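Side-chain contacts in glucuronoarabinoxylan endo-1,4-beta-xylanase (Clostridium papyrosolvens, PDB 4FMV), which cleaves the beta-1,4-linked xylan backbone internally, this chain being the family GH30 catalytic part of a longer protein that also carries CBM6 and dockerin modules: residues Glu116-Leu121 with Leu159-Asn164; Lys248-Ser253 with Gly288-Phe293. One frame throughout, in Å; residues are numbered along the deposited sequence.

In the fold
Both contacts are buried, and each joins two helices that follow neighbouring strands of the (beta/alpha)8 barrel, yet they share no element and their centres lie 33 Å apart. Interaction 1 ties helix 114-130 to helix 155-164 in the outer helical layer of the barrel, about 23 Å from the centre of the chain. Interaction 2 ties helix 240-255 to helix 282-291 about 10 Å from that centre, where the barrel meets the strands of the side domain. In both, one phenylalanine supplies just over half of the buried area. Phe161 meets an aromatic edge and aliphatic carbons obliquely, whereas Phe290 takes a methyl group squarely on its face.

Interaction 1 of 2, residues Glu116-Leu121 with Leu159-Asn164; sequences EYAQYL and LNFMKN
Tyr117 and Phe161 reach toward each other from two helices and meet as an offset edge-to-face pair, the edge of the tyrosine directed at the face of the phenylalanine. The ring planes are inclined at 60° and the centroids lie 5.8 Å apart. Tyr117 CD2 makes the touch, 3.8 Å from Phe161 CE1, and Phe161 CZ is scarcely farther away. The side chains as a whole meet roughly perpendicular to each other, so the phenylalanine arrives against the flank of the tyrosine ring and well clear of its hydroxyl. In Phe161 the ring carbon CG lies anti to the backbone N (chi1 -173°), a setting that carries the ring outward from its helix and brings its far end, CE1 and CZ, to the other one.

The same far end reaches two more side chains. Ala118 CB sits 4.1 Å from Phe161 CZ; a bare methyl suits this site because the ring reaches almost to the helix surface. Leu121 CD1 lies at the limit of contact, 4.5 Å from Phe161 CZ. One turn beyond Tyr117, Leu121 also lays CG over one face of the tyrosine ring, toward its rim.

A long, flat residue fits the place of Phe161, since the helix axes come no closer than 11.8 Å, and their directions differ by 70°. The hydroxyl of Tyr117 is hydrogen-bonded to Val140 O, just beyond barrel strand 137-139, so this residue touches the neighbouring helix with its edge and the residue following that strand with its polar end.

The contact itself is wholly apolar: dispersion and the weak attraction of a C-H edge for a pi face hold it. Its specificity therefore comes from shape and ring tilt, while the tyrosine hydroxyl makes its directional bond outside the contact.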
loop_
_atom_site.group_PDB
_atom_site.type_symbol
_atom_site.label_atom_id
_atom_site.label_comp_id
_atom_site.label_asym_id
_atom_site.label_seq_id
_atom_site.Cartn_x
_atom_site.Cartn_y
_atom_site.Cartn_z
ATOM N N GLU A 116 23.918 14.322 -6.484
ATOM C CA GLU A 116 23.225 15.318 -5.682
ATOM C C GLU A 116 21.833 14.820 -5.278
ATOM O O GLU A 116 21.375 15.036 -4.142
ATOM C CB GLU A 116 23.144 16.667 -6.418
ATOM C CG GLU A 116 22.860 17.845 -5.453
ATOM C CD GLU A 116 22.748 19.192 -6.156
ATOM O OE1 GLU A 116 21.701 19.857 -6.012
ATOM O OE2 GLU A 116 23.707 19.595 -6.839
ATOM N N TYR A 117 21.163 14.135 -6.194
ATOM C CA TYR A 117 19.811 13.652 -5.917
ATOM C C TYR A 117 19.802 12.608 -4.796
ATOM O O TYR A 117 18.908 12.614 -3.942
ATOM C CB TYR A 117 19.141 13.106 -7.182
ATOM C CG TYR A 117 17.686 12.703 -6.990
ATOM C CD1 TYR A 117 16.743 13.611 -6.512
ATOM C CD2 TYR A 117 17.248 11.420 -7.309
ATOM C CE1 TYR A 117 15.421 13.250 -6.353
ATOM C CE2 TYR A 117 15.924 11.052 -7.145
ATOM C CZ TYR A 117 15.020 11.969 -6.665
ATOM O OH TYR A 117 13.699 11.606 -6.503
ATOM N N ALA A 118 20.801 11.729 -4.784
ATOM C CA ALA A 118 20.947 10.771 -3.694
ATOM C C ALA A 118 21.219 11.488 -2.372
ATOM O O ALA A 118 20.741 11.057 -1.336
ATOM C CB ALA A 118 22.060 9.769 -3.995
ATOM N N GLN A 119 21.994 12.568 -2.406
ATOM C CA GLN A 119 22.232 13.382 -1.192
ATOM C C GLN A 119 20.959 14.065 -0.711
ATOM O O GLN A 119 20.705 14.189 0.485
ATOM C CB GLN A 119 23.298 14.450 -1.449
ATOM C CG GLN A 119 24.652 13.856 -1.706
ATOM C CD GLN A 119 25.666 14.881 -2.132
ATOM O OE1 GLN A 119 25.320 15.952 -2.630
ATOM N NE2 GLN A 119 26.938 14.558 -1.940
ATOM N N TYR A 120 20.173 14.528 -1.668
ATOM C CA TYR A 120 18.863 15.104 -1.386
ATOM C C TYR A 120 17.970 14.086 -0.694
ATOM O O TYR A 120 17.394 14.354 0.368
ATOM C CB TYR A 120 18.252 15.546 -2.704
ATOM C CG TYR A 120 16.809 16.010 -2.679
ATOM C CD1 TYR A 120 16.463 17.247 -2.148
ATOM C CD2 TYR A 120 15.802 15.236 -3.250
ATOM C CE1 TYR A 120 15.145 17.690 -2.164
ATOM C CE2 TYR A 120 14.479 15.670 -3.265
ATOM C CZ TYR A 120 14.161 16.893 -2.728
ATOM O OH TYR A 120 12.861 17.341 -2.757
ATOM N N LEU A 121 17.835 12.907 -1.294
ATOM C CA LEU A 121 17.067 11.844 -0.660
ATOM C C LEU A 121 17.615 11.536 0.738
ATOM O O LEU A 121 16.849 11.344 1.692
ATOM C CB LEU A 121 17.068 10.582 -1.538
ATOM C CG LEU A 121 16.288 10.746 -2.851
ATOM C CD1 LEU A 121 16.233 9.429 -3.599
ATOM C CD2 LEU A 121 14.869 11.261 -2.559
ATOM N N LEU A 159 17.518 2.157 -13.827
ATOM C CA LEU A 159 18.570 1.151 -13.621
ATOM C C LEU A 159 19.903 1.804 -13.244
ATOM O O LEU A 159 20.554 1.390 -12.281
ATOM C CB LEU A 159 18.758 0.243 -14.861
ATOM C CG LEU A 159 19.910 -0.781 -14.786
ATOM C CD1 LEU A 159 19.776 -1.705 -13.582
ATOM C CD2 LEU A 159 20.066 -1.594 -16.072
ATOM N N ASN A 160 20.302 2.832 -13.992
ATOM C CA ASN A 160 21.589 3.484 -13.741
ATOM C C ASN A 160 21.681 4.016 -12.296
ATOM O O ASN A 160 22.692 3.838 -11.612
ATOM C CB ASN A 160 21.814 4.628 -14.726
ATOM C CG ASN A 160 22.038 4.148 -16.139
ATOM O OD1 ASN A 160 22.390 2.988 -16.364
ATOM N ND2 ASN A 160 21.851 5.047 -17.107
ATOM N N PHE A 161 20.608 4.657 -11.839
ATOM C CA PHE A 161 20.571 5.202 -10.488
ATOM C C PHE A 161 20.604 4.080 -9.448
ATOM O O PHE A 161 21.345 4.138 -8.439
ATOM C CB PHE A 161 19.315 6.057 -10.293
ATOM C CG PHE A 161 19.294 6.783 -8.982
ATOM C CD1 PHE A 161 19.870 8.029 -8.861
ATOM C CD2 PHE A 161 18.736 6.197 -7.865
ATOM C CE1 PHE A 161 19.872 8.687 -7.643
ATOM C CE2 PHE A 161 18.731 6.845 -6.667
ATOM C CZ PHE A 161 19.309 8.092 -6.557
ATOM N N MET A 162 19.778 3.069 -9.676
ATOM C CA MET A 162 19.757 1.888 -8.813
ATOM C C MET A 162 21.116 1.181 -8.700
ATOM O O MET A 162 21.472 0.726 -7.612
ATOM C CB MET A 162 18.666 0.903 -9.242
ATOM C CG MET A 162 17.220 1.381 -8.973
ATOM S SD MET A 162 16.826 1.787 -7.242
ATOM C CE MET A 162 16.875 0.154 -6.474
ATOM N N LYS A 163 21.879 1.067 -9.794
ATOM C CA LYS A 163 23.236 0.492 -9.667
ATOM C C LYS A 163 24.248 1.432 -9.009
ATOM O O LYS A 163 24.939 1.052 -8.068
ATOM C CB LYS A 163 23.814 0.019 -11.021
ATOM C CG LYS A 163 23.100 -1.167 -11.635
ATOM C CD LYS A 163 23.757 -1.597 -12.953
ATOM C CE LYS A 163 25.060 -2.365 -12.709
ATOM N NZ LYS A 163 25.356 -3.357 -13.826
ATOM N N ASN A 164 24.354 2.646 -9.539
ATOM C CA ASN A 164 25.446 3.549 -9.167
ATOM C C ASN A 164 25.237 4.509 -8.022
ATOM O O ASN A 164 26.194 5.022 -7.469
ATOM C CB ASN A 164 25.890 4.304 -10.408
ATOM C CG ASN A 164 26.279 3.357 -11.505
ATOM O OD1 ASN A 164 26.859 2.309 -11.224
ATOM N ND2 ASN A 164 25.934 3.681 -12.744
#

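Interaction 2 of 2, residues Lys248-Ser253 with Gly288-Phe293; sequences KEIHDS and GQFAKF
Ile250 lays its CG2 methyl over the middle of the Phe290 ring, 3.5 Å from the centroid and only 8° off the ring normal, a well-centred CH-pi contact. Phenylalanine suits the place because its flat ring offers this methyl a broad face. The branching of isoleucine widens the cover: Ile250 CB approaches Phe290 CE1 at 3.7 Å, and Ile250 CD1 lies 4.0 Å from Phe290 CD1. Because CG1 stands beside the backbone N (chi1 -57°), CG2 takes the position anti to that N. The two side chains run antiparallel, one alongside the other, and Phe290 CZ comes within 4.0 Å of His251 N, whereas the imidazole of His251 turns off to another side.

Two polar pairs lie within helix 240-255: Ser253 OG gives a 2.7 Å hydrogen bond to Ile250 O, and Lys248 NZ forms a salt bridge with Asp252 OD2 one turn on. Glu249 instead turns to Lys233 and Tyr262. Ile250 also packs on Tyr262 of barrel strand 261-266, while Phe290 touches Val325 and Ile381, joining the barrel helices to the side domain.

The two helices follow the adjacent parallel strands 227-232 and 261-266, the repeating order of a (beta/alpha)8 barrel, and their contact lies at the seam with the beta-rich side domain that accompanies the barrel in GH30 enzymes.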
loop_
_atom_site.group_PDB
_atom_site.type_symbol
_atom_site.label_atom_id
_atom_site.label_comp_id
_atom_site.label_asym_id
_atom_site.label_seq_id
_atom_site.Cartn_x
_atom_site.Cartn_y
_atom_site.Cartn_z
ATOM N N LYS A 248 -12.616 -5.797 -3.971
ATOM C CA LYS A 248 -12.092 -6.860 -4.821
ATOM C C LYS A 248 -10.619 -6.656 -5.207
ATOM O O LYS A 248 -9.846 -7.598 -5.209
ATOM C CB LYS A 248 -12.961 -7.031 -6.059
ATOM C CG LYS A 248 -12.286 -7.862 -7.175
ATOM C CD LYS A 248 -12.755 -9.289 -7.235
ATOM C CE LYS A 248 -12.684 -9.822 -8.683
ATOM N NZ LYS A 248 -11.352 -9.658 -9.363
ATOM N N GLU A 249 -10.225 -5.437 -5.551
ATOM C CA GLU A 249 -8.826 -5.188 -5.899
ATOM C C GLU A 249 -7.842 -5.445 -4.748
ATOM O O GLU A 249 -6.740 -5.980 -4.954
ATOM C CB GLU A 249 -8.641 -3.765 -6.411
ATOM C CG GLU A 249 -7.217 -3.498 -6.871
ATOM C CD GLU A 249 -7.117 -2.168 -7.565
ATOM O OE1 GLU A 249 -7.609 -2.041 -8.702
ATOM O OE2 GLU A 249 -6.568 -1.246 -6.964
ATOM N N ILE A 250 -8.218 -5.084 -3.528
ATOM C CA ILE A 250 -7.319 -5.386 -2.418
ATOM C C ILE A 250 -7.176 -6.898 -2.261
ATOM O O ILE A 250 -6.076 -7.411 -2.069
ATOM C CB ILE A 250 -7.764 -4.730 -1.090
ATOM C CG1 ILE A 250 -7.879 -3.211 -1.261
ATOM C CG2 ILE A 250 -6.766 -5.058 0.011
ATOM C CD1 ILE A 250 -8.571 -2.486 -0.065
ATOM N N HIS A 251 -8.292 -7.609 -2.369
ATOM C CA HIS A 251 -8.266 -9.072 -2.395
ATOM C C HIS A 251 -7.306 -9.574 -3.469
ATOM O O HIS A 251 -6.463 -10.436 -3.203
ATOM C CB HIS A 251 -9.683 -9.616 -2.635
ATOM C CG HIS A 251 -9.720 -11.053 -3.053
ATOM N ND1 HIS A 251 -9.995 -12.077 -2.170
ATOM C CD2 HIS A 251 -9.526 -11.635 -4.260
ATOM C CE1 HIS A 251 -9.969 -13.230 -2.819
ATOM N NE2 HIS A 251 -9.686 -12.993 -4.086
ATOM N N ASP A 252 -7.416 -9.026 -4.679
ATOM C CA ASP A 252 -6.593 -9.487 -5.807
ATOM C C ASP A 252 -5.106 -9.178 -5.560
ATOM O O ASP A 252 -4.232 -9.970 -5.896
ATOM C CB ASP A 252 -7.065 -8.850 -7.126
ATOM C CG ASP A 252 -8.376 -9.466 -7.668
ATOM O OD1 ASP A 252 -8.613 -10.668 -7.460
ATOM O OD2 ASP A 252 -9.176 -8.747 -8.317
ATOM N N SER A 253 -4.818 -8.031 -4.956
ATOM C CA SER A 253 -3.435 -7.670 -4.632
ATOM C C SER A 253 -2.833 -8.653 -3.624
ATOM O O SER A 253 -1.644 -8.943 -3.682
ATOM C CB SER A 253 -3.348 -6.244 -4.060
ATOM O OG SER A 253 -3.791 -6.209 -2.713
ATOM N N GLY A 288 -10.063 -0.491 5.985
ATOM C CA GLY A 288 -9.994 -0.898 7.382
ATOM C C GLY A 288 -10.363 -2.353 7.665
ATOM O O GLY A 288 -9.893 -2.936 8.652
ATOM N N GLN A 289 -11.230 -2.934 6.833
ATOM C CA GLN A 289 -11.584 -4.350 6.940
ATOM C C GLN A 289 -10.336 -5.214 6.860
ATOM O O GLN A 289 -10.305 -6.349 7.375
ATOM C CB GLN A 289 -12.524 -4.748 5.797
ATOM C CG GLN A 289 -13.880 -4.046 5.799
ATOM C CD GLN A 289 -14.849 -4.581 6.827
ATOM O OE1 GLN A 289 -15.837 -3.926 7.153
ATOM N NE2 GLN A 289 -14.585 -5.783 7.337
ATOM N N PHE A 290 -9.320 -4.677 6.179
ATOM C CA PHE A 290 -7.984 -5.279 6.112
ATOM C C PHE A 290 -7.092 -4.760 7.228
ATOM O O PHE A 290 -6.585 -5.557 8.036
ATOM C CB PHE A 290 -7.326 -5.048 4.748
ATOM C CG PHE A 290 -8.020 -5.772 3.605
ATOM C CD1 PHE A 290 -9.051 -5.166 2.902
ATOM C CD2 PHE A 290 -7.640 -7.062 3.251
ATOM C CE1 PHE A 290 -9.699 -5.840 1.864
ATOM C CE2 PHE A 290 -8.269 -7.739 2.206
ATOM C CZ PHE A 290 -9.303 -7.127 1.511
ATOM N N ALA A 291 -6.855 -3.441 7.229
ATOM C CA ALA A 291 -5.838 -2.792 8.078
ATOM C C ALA A 291 -6.002 -3.043 9.545
ATOM O O ALA A 291 -5.028 -3.278 10.248
ATOM C CB ALA A 291 -5.855 -1.292 7.858
ATOM N N LYS A 292 -7.237 -2.934 10.022
ATOM C CA LYS A 292 -7.488 -3.010 11.454
ATOM C C LYS A 292 -7.133 -4.387 11.970
ATOM O O LYS A 292 -6.513 -4.510 13.025
ATOM C CB LYS A 292 -8.961 -2.717 11.767
ATOM C CG LYS A 292 -9.299 -2.643 13.277
ATOM C CD LYS A 292 -8.503 -1.580 14.014
ATOM C CE LYS A 292 -8.949 -1.435 15.491
ATOM N NZ LYS A 292 -8.261 -0.243 16.113
ATOM N N PHE A 293 -7.601 -5.419 11.261
ATOM C CA PHE A 293 -7.430 -6.785 11.741
ATOM C C PHE A 293 -6.220 -7.585 11.258
ATOM O O PHE A 293 -5.812 -8.529 11.942
ATOM C CB PHE A 293 -8.743 -7.562 11.528
ATOM C CG PHE A 293 -9.954 -6.755 11.891
ATOM C CD1 PHE A 293 -10.212 -6.443 13.220
ATOM C CD2 PHE A 293 -10.790 -6.249 10.910
ATOM C CE1 PHE A 293 -11.290 -5.667 13.565
ATOM C CE2 PHE A 293 -11.878 -5.467 11.254
ATOM C CZ PHE A 293 -12.125 -5.181 12.589
#